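Pcza361.24 (Amycolatopsis orientalis, PDB 3G2M) probably transfers a methyl group from S-adenosyl-L-methionine to an amine nitrogen of glycopeptide antibiotics during their biosynthesis. Local coordinates at residues T77-V82 with K185-L190; G84-L89 with T153-S158; L190-A195 with D283-E288; P223-Q228 with R250-D255. All coordinates share one frame; numbering follows the deposited sequence.

Contact 1: T77-V82 with K185-L190; sequences TRTGPV and KFLLSL
Lys185 NZ stands 3.6 Å from Arg78 O, too far to count as a bond, and its firm partner is the carboxylate of Glu288 on strand 284-290. The lysine chain runs from strand 184-191 over the C-terminal end of helix 69-79. It starts with CG between the backbone N and the carbonyl carbon (chi1 56°) and bends again at chi3. This carries CD past Thr79 O at 4.0 Å and brings the ammonium to the last turn of the helix. Further along strand 184-191 the contact is apolar. Thr79 CG2 meets the CG-CD2 branch of Leu187, 4.1 Å from each atom, and the two side chains cross at about a right angle. The other methyl, Leu187 CD1, lies 4.2 Å from Arg78 CB. Thr79 OG1 turns back to its own helix and bonds to Ala76 O and Phe75 O. Gly80, just past the helix, has positive phi (94°). Leu187 also packs on Val155 and Leu286, so the helix end rests on the central sheet of the methyltransferase fold. The contact is small, burying 167 Å². Its chemistry is mainly van der Waals packing. The lysine charge is met by Glu288, and the nearby helix-end carbonyls may add a weak favourable term.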
loop_
_atom_site.group_PDB
_atom_site.type_symbol
_atom_site.label_atom_id
_atom_site.label_comp_id
_atom_site.label_asym_id
_atom_site.label_seq_id
_atom_site.Cartn_x
_atom_site.Cartn_y
_atom_site.Cartn_z
ATOM N N THR A 77 -20.342 18.825 10.420
ATOM C CA THR A 77 -21.450 18.015 10.931
ATOM C C THR A 77 -20.996 17.022 12.005
ATOM O O THR A 77 -21.654 16.868 13.037
ATOM C CB THR A 77 -22.158 17.254 9.778
ATOM O OG1 THR A 77 -22.719 18.199 8.857
ATOM C CG2 THR A 77 -23.269 16.350 10.303
ATOM N N ARG A 78 -19.867 16.363 11.755
ATOM C CA ARG A 78 -19.372 15.298 12.629
ATOM C C ARG A 78 -18.630 15.809 13.863
ATOM O O ARG A 78 -18.531 15.095 14.863
ATOM C CB ARG A 78 -18.497 14.311 11.840
ATOM C CG ARG A 78 -19.243 13.558 10.736
ATOM C CD ARG A 78 -20.318 12.650 11.297
ATOM N NE ARG A 78 -21.497 12.612 10.439
ATOM C CZ ARG A 78 -22.688 12.141 10.809
ATOM N NH1 ARG A 78 -22.874 11.651 12.030
ATOM N NH2 ARG A 78 -23.699 12.162 9.952
ATOM N N THR A 79 -18.119 17.038 13.795
ATOM C CA THR A 79 -17.406 17.644 14.923
ATOM C C THR A 79 -18.351 17.970 16.070
ATOM O O THR A 79 -18.070 17.638 17.225
ATOM C CB THR A 79 -16.670 18.939 14.522
ATOM O OG1 THR A 79 -17.545 19.762 13.737
ATOM C CG2 THR A 79 -15.401 18.624 13.732
ATOM N N GLY A 80 -19.471 18.615 15.743
ATOM C CA GLY A 80 -20.449 19.046 16.740
ATOM C C GLY A 80 -20.193 20.483 17.159
ATOM O O GLY A 80 -20.532 21.402 16.410
ATOM N N PRO A 81 -19.573 20.678 18.349
ATOM C CA PRO A 81 -19.221 21.940 19.010
ATOM C C PRO A 81 -19.308 23.226 18.139
ATOM O O PRO A 81 -20.435 23.677 17.902
ATOM C CB PRO A 81 -17.829 21.633 19.578
ATOM C CG PRO A 81 -17.821 20.102 19.778
ATOM C CD PRO A 81 -19.109 19.555 19.181
ATOM N N VAL A 82 -18.213 23.862 17.701
ATOM C CA VAL A 82 -16.822 23.592 18.074
ATOM C C VAL A 82 -16.368 24.632 19.108
ATOM O O VAL A 82 -16.515 25.836 18.893
ATOM C CB VAL A 82 -15.888 23.620 16.825
ATOM C CG1 VAL A 82 -14.415 23.616 17.220
ATOM C CG2 VAL A 82 -16.187 22.445 15.902
ATOM N N LYS A 185 -10.859 15.313 19.406
ATOM C CA LYS A 185 -11.110 14.349 18.335
ATOM C C LYS A 185 -10.284 14.540 17.057
ATOM O O LYS A 185 -9.954 15.665 16.656
ATOM C CB LYS A 185 -12.610 14.189 18.033
ATOM C CG LYS A 185 -13.379 15.449 17.674
ATOM C CD LYS A 185 -14.896 15.238 17.901
ATOM C CE LYS A 185 -15.403 13.924 17.278
ATOM N NZ LYS A 185 -16.815 13.614 17.669
ATOM N N PHE A 186 -9.941 13.403 16.457
ATOM C CA PHE A 186 -9.216 13.329 15.199
ATOM C C PHE A 186 -10.216 12.921 14.127
ATOM O O PHE A 186 -10.792 11.836 14.189
ATOM C CB PHE A 186 -8.085 12.294 15.322
ATOM C CG PHE A 186 -7.213 12.170 14.097
ATOM C CD1 PHE A 186 -7.093 13.215 13.174
ATOM C CD2 PHE A 186 -6.464 11.008 13.891
ATOM C CE1 PHE A 186 -6.276 13.091 12.055
ATOM C CE2 PHE A 186 -5.629 10.881 12.775
ATOM C CZ PHE A 186 -5.539 11.914 11.858
ATOM N N LEU A 187 -10.441 13.805 13.160
ATOM C CA LEU A 187 -11.397 13.538 12.086
ATOM C C LEU A 187 -10.667 13.344 10.778
ATOM O O LEU A 187 -9.793 14.135 10.428
ATOM C CB LEU A 187 -12.403 14.686 11.929
ATOM C CG LEU A 187 -13.457 15.054 12.983
ATOM C CD1 LEU A 187 -14.481 13.967 13.172
ATOM C CD2 LEU A 187 -12.861 15.435 14.316
ATOM N N LEU A 188 -11.039 12.292 10.056
ATOM C CA LEU A 188 -10.443 12.006 8.756
ATOM C C LEU A 188 -11.528 11.772 7.708
ATOM O O LEU A 188 -12.545 11.148 7.995
ATOM C CB LEU A 188 -9.546 10.758 8.826
ATOM C CG LEU A 188 -8.557 10.511 9.968
ATOM C CD1 LEU A 188 -9.227 9.800 11.138
ATOM C CD2 LEU A 188 -7.395 9.651 9.448
ATOM N N SER A 189 -11.322 12.292 6.504
ATOM C CA SER A 189 -12.092 11.831 5.358
ATOM C C SER A 189 -11.228 10.850 4.581
ATOM O O SER A 189 -10.004 11.003 4.533
ATOM C CB SER A 189 -12.537 12.986 4.469
ATOM O OG SER A 189 -11.440 13.588 3.811
ATOM N N LEU A 190 -11.864 9.833 4.002
ATOM C CA LEU A 190 -11.160 8.786 3.265
ATOM C C LEU A 190 -11.997 8.372 2.074
ATOM O O LEU A 190 -13.138 7.943 2.248
ATOM C CB LEU A 190 -10.918 7.553 4.152
ATOM C CG LEU A 190 -10.104 7.741 5.448
ATOM C CD1 LEU A 190 -10.271 6.556 6.389
ATOM C CD2 LEU A 190 -8.641 7.988 5.150
#

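Contact 2: G84-L89 with T153-S158; sequences GPVLEL and TVVISS
Leu87 and Val155 carry the backbone pairing of two parallel strands, 86-89 and 153-156. Leu87 N donates to Thr153 O (2.9 Å), Val155 N to Leu87 O (2.9 Å), and Leu89 N to Val155 O (3.0 Å). The last is almost straight, with 178° at the hydrogen. Val154 CA also lies 3.3 Å from Leu87 O, as a CA-H...O contact. On one face Val155 CG2 sits 3.8 Å from Glu88 CG. With chi1 -60° Val155 CG1 stands anti to the carbonyl carbon. CG2 is left between the backbone N and the carbonyl carbon, beside the glutamate chain. On the other face Leu87 and Val154 lie side by side and point the same way, while Leu89 CD1 reaches Val154 CG1 at 3.8 Å. Two waters join the strand ends. One links Pro85 O to Thr153 OG1. The other donates to Leu89 O (2.7 Å) and accepts from Ser157 N. Ser157 belongs to the S-adenosyl-L-methionine site, at the C-terminal ends of the parallel strands, where Rossmann-like methyltransferases bind this cofactor. Further out, Thr97 bonds to Glu88 OE1, and Glu71 to Ser157 OG. Strands 107-111 and 184-191 flank the pair, and helix 166-179 covers the face of Leu89, Val154 and Ile156.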
loop_
_atom_site.group_PDB
_atom_site.type_symbol
_atom_site.label_atom_id
_atom_site.label_comp_id
_atom_site.label_asym_id
_atom_site.label_seq_id
_atom_site.Cartn_x
_atom_site.Cartn_y
_atom_site.Cartn_z
ATOM N N GLY A 84 -13.177 25.909 20.473
ATOM C CA GLY A 84 -11.723 26.019 20.387
ATOM C C GLY A 84 -11.146 25.868 18.985
ATOM O O GLY A 84 -11.848 25.447 18.063
ATOM N N PRO A 85 -9.861 26.237 18.819
ATOM C CA PRO A 85 -9.093 26.107 17.580
ATOM C C PRO A 85 -9.025 24.684 17.015
ATOM O O PRO A 85 -9.009 23.705 17.767
ATOM C CB PRO A 85 -7.694 26.580 17.989
ATOM C CG PRO A 85 -7.954 27.527 19.122
ATOM C CD PRO A 85 -9.060 26.872 19.883
ATOM N N VAL A 86 -8.986 24.600 15.688
ATOM C CA VAL A 86 -8.891 23.328 14.967
ATOM C C VAL A 86 -7.548 23.274 14.240
ATOM O O VAL A 86 -7.136 24.250 13.624
ATOM C CB VAL A 86 -10.060 23.171 13.949
ATOM C CG1 VAL A 86 -9.948 21.870 13.157
ATOM C CG2 VAL A 86 -11.417 23.244 14.662
ATOM N N LEU A 87 -6.862 22.136 14.323
ATOM C CA LEU A 87 -5.654 21.932 13.547
ATOM C C LEU A 87 -5.992 21.192 12.250
ATOM O O LEU A 87 -6.514 20.081 12.285
ATOM C CB LEU A 87 -4.615 21.158 14.369
ATOM C CG LEU A 87 -3.300 20.773 13.688
ATOM C CD1 LEU A 87 -2.506 22.008 13.240
ATOM C CD2 LEU A 87 -2.479 19.906 14.625
ATOM N N GLU A 88 -5.729 21.824 11.112
ATOM C CA GLU A 88 -5.908 21.159 9.820
ATOM C C GLU A 88 -4.554 20.766 9.233
ATOM O O GLU A 88 -3.713 21.621 8.971
ATOM C CB GLU A 88 -6.691 22.029 8.833
ATOM C CG GLU A 88 -6.977 21.323 7.506
ATOM C CD GLU A 88 -7.480 22.246 6.415
ATOM O OE1 GLU A 88 -7.803 23.418 6.704
ATOM O OE2 GLU A 88 -7.564 21.791 5.255
ATOM N N LEU A 89 -4.360 19.464 9.035
ATOM C CA LEU A 89 -3.090 18.933 8.538
ATOM C C LEU A 89 -3.086 18.903 7.025
ATOM O O LEU A 89 -4.081 18.508 6.403
ATOM C CB LEU A 89 -2.826 17.520 9.083
ATOM C CG LEU A 89 -2.911 17.349 10.599
ATOM C CD1 LEU A 89 -2.891 15.869 10.992
ATOM C CD2 LEU A 89 -1.799 18.115 11.317
ATOM N N THR A 153 -9.752 19.602 18.255
ATOM C CA THR A 153 -10.094 18.984 16.971
ATOM C C THR A 153 -8.887 19.015 16.035
ATOM O O THR A 153 -8.255 20.056 15.862
ATOM C CB THR A 153 -11.270 19.726 16.276
ATOM O OG1 THR A 153 -12.352 19.893 17.198
ATOM C CG2 THR A 153 -11.771 18.948 15.057
ATOM N N VAL A 154 -8.567 17.862 15.449
ATOM C CA VAL A 154 -7.551 17.762 14.405
ATOM C C VAL A 154 -8.169 17.065 13.188
ATOM O O VAL A 154 -8.801 16.024 13.324
ATOM C CB VAL A 154 -6.279 16.999 14.887
ATOM C CG1 VAL A 154 -5.262 16.857 13.744
ATOM C CG2 VAL A 154 -5.629 17.702 16.081
ATOM N N VAL A 155 -7.989 17.646 12.006
ATOM C CA VAL A 155 -8.606 17.116 10.779
ATOM C C VAL A 155 -7.586 16.853 9.666
ATOM O O VAL A 155 -6.572 17.549 9.555
ATOM C CB VAL A 155 -9.781 18.019 10.242
ATOM C CG1 VAL A 155 -10.895 18.148 11.275
ATOM C CG2 VAL A 155 -9.297 19.391 9.834
ATOM N N ILE A 156 -7.860 15.829 8.857
ATOM C CA ILE A 156 -7.048 15.542 7.678
ATOM C C ILE A 156 -7.933 15.023 6.542
ATOM O O ILE A 156 -8.858 14.240 6.768
ATOM C CB ILE A 156 -5.863 14.566 7.997
ATOM C CG1 ILE A 156 -4.845 14.533 6.846
ATOM C CG2 ILE A 156 -6.355 13.151 8.353
ATOM C CD1 ILE A 156 -3.551 13.817 7.200
ATOM N N SER A 157 -7.643 15.479 5.330
ATOM C CA SER A 157 -8.427 15.113 4.161
ATOM C C SER A 157 -7.875 13.863 3.482
ATOM O O SER A 157 -6.670 13.590 3.550
ATOM C CB SER A 157 -8.474 16.285 3.178
ATOM O OG SER A 157 -9.414 16.045 2.142
ATOM N N SER A 158 -8.762 13.116 2.819
ATOM C CA SER A 158 -8.390 11.880 2.119
ATOM C C SER A 158 -7.139 11.998 1.250
ATOM O O SER A 158 -6.262 11.143 1.309
ATOM C CB SER A 158 -9.550 11.397 1.243
ATOM O OG SER A 158 -9.205 10.162 0.645
HETATM O O HOH W 1 -11.503 22.237 18.690
HETATM O O HOH W 2 -5.651 17.415 4.527
#

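Contact 3: L190-A195 with D283-E288; sequences LAMSEA and DMVLVE
Asp283 leads into the antiparallel pairing of strands 284-290 and 184-191, part of the seven-stranded sheet of a class I methyltransferase fold. Its carbonyl O accepts from Met192 N at 2.9 Å. Its carboxylate turns elsewhere, to Ser276. Met284, a selenomethionine, forms a non-hydrogen-bonded pair with Ala191. Its CG lies over the backbone of Leu190, 3.4 Å from O, and after a bend at chi3 its CE comes near Ala191 CB. The side chain of Met284 is about 6 Å from that of Ser157, which binds S-adenosyl-L-methionine. Val285 and Leu190 follow as a hydrogen-bonded pair. Val285 N donates to Leu190 O at 2.8 Å, and Leu190 N returns a more bent bond to Val285 O, 2.9 Å long with 137° at the hydrogen. Val285 CG2 faces the selenium of Met192, also a selenomethionine, at 3.8 Å. Pro254, at the start of helix 254-263, packs on both of these side chains. Beyond, Leu286 turns to the opposite face, towards helix 69-79. Val287 comes back to the face of Leu190, which helix 254-263 covers with Val257 and Leu261. There Val287 CG2 meets Leu190 CD1 at an oblique crossing, 3.8 Å apart.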
loop_
_atom_site.group_PDB
_atom_site.type_symbol
_atom_site.label_atom_id
_atom_site.label_comp_id
_atom_site.label_asym_id
_atom_site.label_seq_id
_atom_site.Cartn_x
_atom_site.Cartn_y
_atom_site.Cartn_z
ATOM N N LEU A 190 -11.864 9.833 4.002
ATOM C CA LEU A 190 -11.160 8.786 3.265
ATOM C C LEU A 190 -11.997 8.372 2.074
ATOM O O LEU A 190 -13.138 7.943 2.248
ATOM C CB LEU A 190 -10.918 7.553 4.152
ATOM C CG LEU A 190 -10.104 7.741 5.448
ATOM C CD1 LEU A 190 -10.271 6.556 6.389
ATOM C CD2 LEU A 190 -8.641 7.988 5.150
ATOM N N ALA A 191 -11.425 8.489 0.879
ATOM C CA ALA A 191 -12.077 8.021 -0.344
ATOM C C ALA A 191 -12.307 6.508 -0.292
ATOM O O ALA A 191 -11.442 5.759 0.176
ATOM C CB ALA A 191 -11.256 8.397 -1.561
HETATM N N MSE A 192 -13.472 6.079 -0.782
HETATM C CA MSE A 192 -13.928 4.693 -0.688
HETATM C C MSE A 192 -14.255 4.169 -2.084
HETATM O O MSE A 192 -15.245 4.580 -2.694
HETATM C CB MSE A 192 -15.156 4.582 0.240
HETATM C CG MSE A 192 -15.753 3.160 0.401
HETATM SE SE MSE A 192 -17.374 3.073 1.544
HETATM C CE MSE A 192 -18.574 4.111 0.422
ATOM N N SER A 193 -13.414 3.263 -2.578
ATOM C CA SER A 193 -13.593 2.660 -3.901
ATOM C C SER A 193 -14.759 1.683 -3.900
ATOM O O SER A 193 -15.273 1.320 -2.838
ATOM C CB SER A 193 -12.331 1.909 -4.312
ATOM O OG SER A 193 -12.167 0.749 -3.515
ATOM N N GLU A 194 -15.160 1.243 -5.091
ATOM C CA GLU A 194 -16.189 0.212 -5.208
ATOM C C GLU A 194 -15.780 -1.068 -4.472
ATOM O O GLU A 194 -16.587 -1.640 -3.744
ATOM C CB GLU A 194 -16.527 -0.079 -6.674
ATOM C CG GLU A 194 -17.855 -0.810 -6.850
ATOM C CD GLU A 194 -18.161 -1.192 -8.293
ATOM O OE1 GLU A 194 -17.617 -0.557 -9.229
ATOM O OE2 GLU A 194 -18.958 -2.136 -8.487
ATOM N N ALA A 195 -14.525 -1.494 -4.643
ATOM C CA ALA A 195 -14.004 -2.691 -3.966
ATOM C C ALA A 195 -13.964 -2.534 -2.454
ATOM O O ALA A 195 -14.218 -3.491 -1.724
ATOM C CB ALA A 195 -12.618 -3.062 -4.496
ATOM N N ASP A 283 -18.965 8.057 -1.792
ATOM C CA ASP A 283 -17.624 7.683 -2.245
ATOM C C ASP A 283 -16.528 8.088 -1.254
ATOM O O ASP A 283 -15.351 8.155 -1.607
ATOM C CB ASP A 283 -17.345 8.288 -3.627
ATOM C CG ASP A 283 -17.389 9.808 -3.628
ATOM O OD1 ASP A 283 -17.798 10.407 -2.618
ATOM O OD2 ASP A 283 -17.015 10.410 -4.654
HETATM N N MSE A 284 -16.934 8.334 -0.014
HETATM C CA MSE A 284 -16.038 8.815 1.017
HETATM C C MSE A 284 -16.582 8.446 2.384
HETATM O O MSE A 284 -17.791 8.301 2.554
HETATM C CB MSE A 284 -15.904 10.332 0.902
HETATM C CG MSE A 284 -14.680 10.909 1.543
HETATM SE SE MSE A 284 -14.360 12.654 0.747
HETATM C CE MSE A 284 -13.390 12.067 -0.847
ATOM N N VAL A 285 -15.681 8.312 3.355
ATOM C CA VAL A 285 -16.033 7.971 4.731
ATOM C C VAL A 285 -15.456 9.032 5.686
ATOM O O VAL A 285 -14.275 9.392 5.584
ATOM C CB VAL A 285 -15.514 6.544 5.114
ATOM C CG1 VAL A 285 -15.843 6.202 6.558
ATOM C CG2 VAL A 285 -16.109 5.493 4.196
ATOM N N LEU A 286 -16.304 9.548 6.578
ATOM C CA LEU A 286 -15.850 10.424 7.652
ATOM C C LEU A 286 -15.629 9.602 8.913
ATOM O O LEU A 286 -16.579 9.074 9.498
ATOM C CB LEU A 286 -16.846 11.568 7.913
ATOM C CG LEU A 286 -16.324 12.931 8.407
ATOM C CD1 LEU A 286 -15.652 12.844 9.780
ATOM C CD2 LEU A 286 -15.395 13.625 7.395
ATOM N N VAL A 287 -14.366 9.513 9.321
ATOM C CA VAL A 287 -13.944 8.691 10.459
ATOM C C VAL A 287 -13.681 9.592 11.663
ATOM O O VAL A 287 -13.008 10.614 11.540
ATOM C CB VAL A 287 -12.668 7.864 10.104
ATOM C CG1 VAL A 287 -12.078 7.162 11.331
ATOM C CG2 VAL A 287 -12.967 6.847 8.998
ATOM N N GLU A 288 -14.238 9.226 12.818
ATOM C CA GLU A 288 -13.977 9.944 14.072
ATOM C C GLU A 288 -13.174 9.057 15.008
ATOM O O GLU A 288 -13.563 7.912 15.275
ATOM C CB GLU A 288 -15.280 10.331 14.769
ATOM C CG GLU A 288 -16.143 11.321 14.013
ATOM C CD GLU A 288 -17.553 11.351 14.538
ATOM O OE1 GLU A 288 -17.723 11.681 15.737
ATOM O OE2 GLU A 288 -18.482 11.030 13.759
#

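Contact 4: P223-Q228 with R250-D255; sequences PAEEIQ and RLLAPD
Glu225 slants across the Arg250 chain on one face of the hairpin formed by strands 219-234 and 244-252. Both begin with CG anti to the backbone N (chi1 -173° and 175°). The glutamate then stays extended, while the arginine bends at chi3. Glu225 OE1 thus comes to lie against the arginine chain, 3.5 Å from CG and 3.4 Å from NE. The carboxylate and guanidinium planes are 65° apart, so they do not pair flat. The salt bridge has only a weak, bent hydrogen bond. The one N-H of NE is shared between OE1 and a water at 3.0 Å, which donates in turn to Glu225 OE2. Leu252 approaches the same carboxylate from further along the strand, with CD2 3.6 Å from Glu225 OE2.

On the other face Glu226 stands beside Leu251. Its OE1 is taken by Ser193 OG and by a second water that also reaches Leu251 O. Between the strands, Glu226 N donates to Leu251 O and Leu251 N to Glu226 O, both at 2.8 Å. Ala253 N closes the pairing on Ala224 O just before helix 254-263, and Ala253 CB packs against Pro223 CB at 4.0 Å.

Glu225, Ile227 and Gln228 also pair antiparallel with a strand of the second subunit, so the sheet continues across the dimer interface. The chemistry implies a hairpin held mainly by backbone bonds. The Glu225-Arg250 charge pair adds a looser, water-assisted link. Asn162, earlier in the chain, binds Arg250 NH1 through its O and Leu252 N through OD1.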
loop_
_atom_site.group_PDB
_atom_site.type_symbol
_atom_site.label_atom_id
_atom_site.label_comp_id
_atom_site.label_asym_id
_atom_site.label_seq_id
_atom_site.Cartn_x
_atom_site.Cartn_y
_atom_site.Cartn_z
ATOM N N PRO A 223 -10.163 -5.622 1.412
ATOM C CA PRO A 223 -9.386 -4.613 0.700
ATOM C C PRO A 223 -8.482 -3.881 1.686
ATOM O O PRO A 223 -8.877 -3.649 2.831
ATOM C CB PRO A 223 -10.450 -3.656 0.146
ATOM C CG PRO A 223 -11.771 -4.359 0.330
ATOM C CD PRO A 223 -11.596 -5.288 1.473
ATOM N N ALA A 224 -7.265 -3.562 1.268
ATOM C CA ALA A 224 -6.373 -2.785 2.121
ATOM C C ALA A 224 -5.832 -1.569 1.364
ATOM O O ALA A 224 -5.962 -0.428 1.817
ATOM C CB ALA A 224 -5.252 -3.649 2.643
ATOM N N GLU A 225 -5.240 -1.817 0.199
ATOM C CA GLU A 225 -4.713 -0.727 -0.618
ATOM C C GLU A 225 -4.879 -1.020 -2.099
ATOM O O GLU A 225 -4.640 -2.143 -2.554
ATOM C CB GLU A 225 -3.235 -0.460 -0.282
ATOM C CG GLU A 225 -2.616 0.777 -0.971
ATOM C CD GLU A 225 -1.214 1.116 -0.453
ATOM O OE1 GLU A 225 -0.411 1.653 -1.239
ATOM O OE2 GLU A 225 -0.903 0.849 0.730
ATOM N N GLU A 226 -5.287 0.009 -2.839
ATOM C CA GLU A 226 -5.352 -0.045 -4.283
ATOM C C GLU A 226 -4.512 1.084 -4.854
ATOM O O GLU A 226 -4.000 1.942 -4.121
ATOM C CB GLU A 226 -6.799 0.121 -4.770
ATOM C CG GLU A 226 -7.701 -1.093 -4.557
ATOM C CD GLU A 226 -9.164 -0.749 -4.757
ATOM O OE1 GLU A 226 -9.683 0.131 -4.033
ATOM O OE2 GLU A 226 -9.795 -1.340 -5.647
ATOM N N ILE A 227 -4.376 1.077 -6.169
ATOM C CA ILE A 227 -3.807 2.214 -6.879
ATOM C C ILE A 227 -4.918 2.801 -7.738
ATOM O O ILE A 227 -5.566 2.075 -8.499
ATOM C CB ILE A 227 -2.589 1.811 -7.748
ATOM C CG1 ILE A 227 -1.404 1.427 -6.855
ATOM C CG2 ILE A 227 -2.185 2.963 -8.702
ATOM C CD1 ILE A 227 -0.218 0.851 -7.629
ATOM N N GLN A 228 -5.163 4.098 -7.576
ATOM C CA GLN A 228 -6.095 4.818 -8.435
ATOM C C GLN A 228 -5.339 5.297 -9.665
ATOM O O GLN A 228 -4.379 6.069 -9.560
ATOM C CB GLN A 228 -6.718 6.019 -7.717
ATOM C CG GLN A 228 -7.764 6.759 -8.564
ATOM C CD GLN A 228 -7.946 8.209 -8.148
ATOM O OE1 GLN A 228 -7.073 9.057 -8.376
ATOM N NE2 GLN A 228 -9.093 8.507 -7.548
ATOM N N ARG A 250 -1.885 6.253 -4.505
ATOM C CA ARG A 250 -2.326 5.343 -3.466
ATOM C C ARG A 250 -3.793 5.586 -3.157
ATOM O O ARG A 250 -4.231 6.736 -3.066
ATOM C CB ARG A 250 -1.494 5.577 -2.203
ATOM C CG ARG A 250 -1.921 4.766 -0.983
ATOM C CD ARG A 250 -1.057 5.104 0.229
ATOM N NE ARG A 250 0.327 4.660 0.066
ATOM C CZ ARG A 250 1.347 5.437 -0.296
ATOM N NH1 ARG A 250 1.168 6.727 -0.558
ATOM N NH2 ARG A 250 2.562 4.915 -0.393
ATOM N N LEU A 251 -4.548 4.499 -3.011
ATOM C CA LEU A 251 -5.907 4.587 -2.493
ATOM C C LEU A 251 -6.114 3.526 -1.428
ATOM O O LEU A 251 -6.242 2.339 -1.731
ATOM C CB LEU A 251 -6.962 4.474 -3.610
ATOM C CG LEU A 251 -8.414 4.778 -3.195
ATOM C CD1 LEU A 251 -8.574 6.228 -2.747
ATOM C CD2 LEU A 251 -9.382 4.479 -4.314
ATOM N N LEU A 252 -6.131 3.967 -0.175
ATOM C CA LEU A 252 -6.338 3.066 0.937
ATOM C C LEU A 252 -7.830 2.832 1.148
ATOM O O LEU A 252 -8.656 3.753 0.994
ATOM C CB LEU A 252 -5.708 3.636 2.215
ATOM C CG LEU A 252 -4.187 3.817 2.244
ATOM C CD1 LEU A 252 -3.792 4.944 3.199
ATOM C CD2 LEU A 252 -3.500 2.513 2.612
ATOM N N ALA A 253 -8.173 1.598 1.497
ATOM C CA ALA A 253 -9.523 1.282 1.939
ATOM C C ALA A 253 -9.752 1.969 3.288
ATOM O O ALA A 253 -8.875 1.924 4.146
ATOM C CB ALA A 253 -9.688 -0.242 2.066
ATOM N N PRO A 254 -10.912 2.648 3.474
ATOM C CA PRO A 254 -11.213 3.249 4.785
ATOM C C PRO A 254 -11.043 2.285 5.963
ATOM O O PRO A 254 -10.530 2.684 7.010
ATOM C CB PRO A 254 -12.682 3.686 4.640
ATOM C CG PRO A 254 -12.810 3.983 3.166
ATOM C CD PRO A 254 -11.974 2.930 2.487
ATOM N N ASP A 255 -11.443 1.024 5.790
ATOM C CA ASP A 255 -11.323 0.026 6.864
ATOM C C ASP A 255 -9.863 -0.283 7.222
ATOM O O ASP A 255 -9.567 -0.614 8.373
ATOM C CB ASP A 255 -12.077 -1.272 6.518
ATOM C CG ASP A 255 -13.603 -1.115 6.596
ATOM O OD1 ASP A 255 -14.095 -0.193 7.281
ATOM O OD2 ASP A 255 -14.315 -1.920 5.961
HETATM O O HOH W 3 0.904 2.425 1.922
HETATM O O HOH W 4 -8.949 1.098 -1.688
#

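How the contacts relate
Contacts 1, 2 and 3 all reach the seven-stranded sheet of the methyltransferase fold. Contact 2 joins strands 86-89 and 151-156. The next strand, 184-191, serves contact 1 with its first part and contact 3 with its end, and Leu190 belongs to both. Contacts 1 and 2 have centres about 8 Å apart, and contact 2 falls between the two segments of contact 1 in the chain. Contact 4 likewise falls between those of contact 3, centres about 10 Å apart. It lies on the separate three-stranded sheet that holds hairpin 219-234 and 244-252. Contact 4 continues this sheet into the second subunit. The turn after strand 184-191 packs on that subunit, so both probably connect the cofactor-binding sheet to the interface.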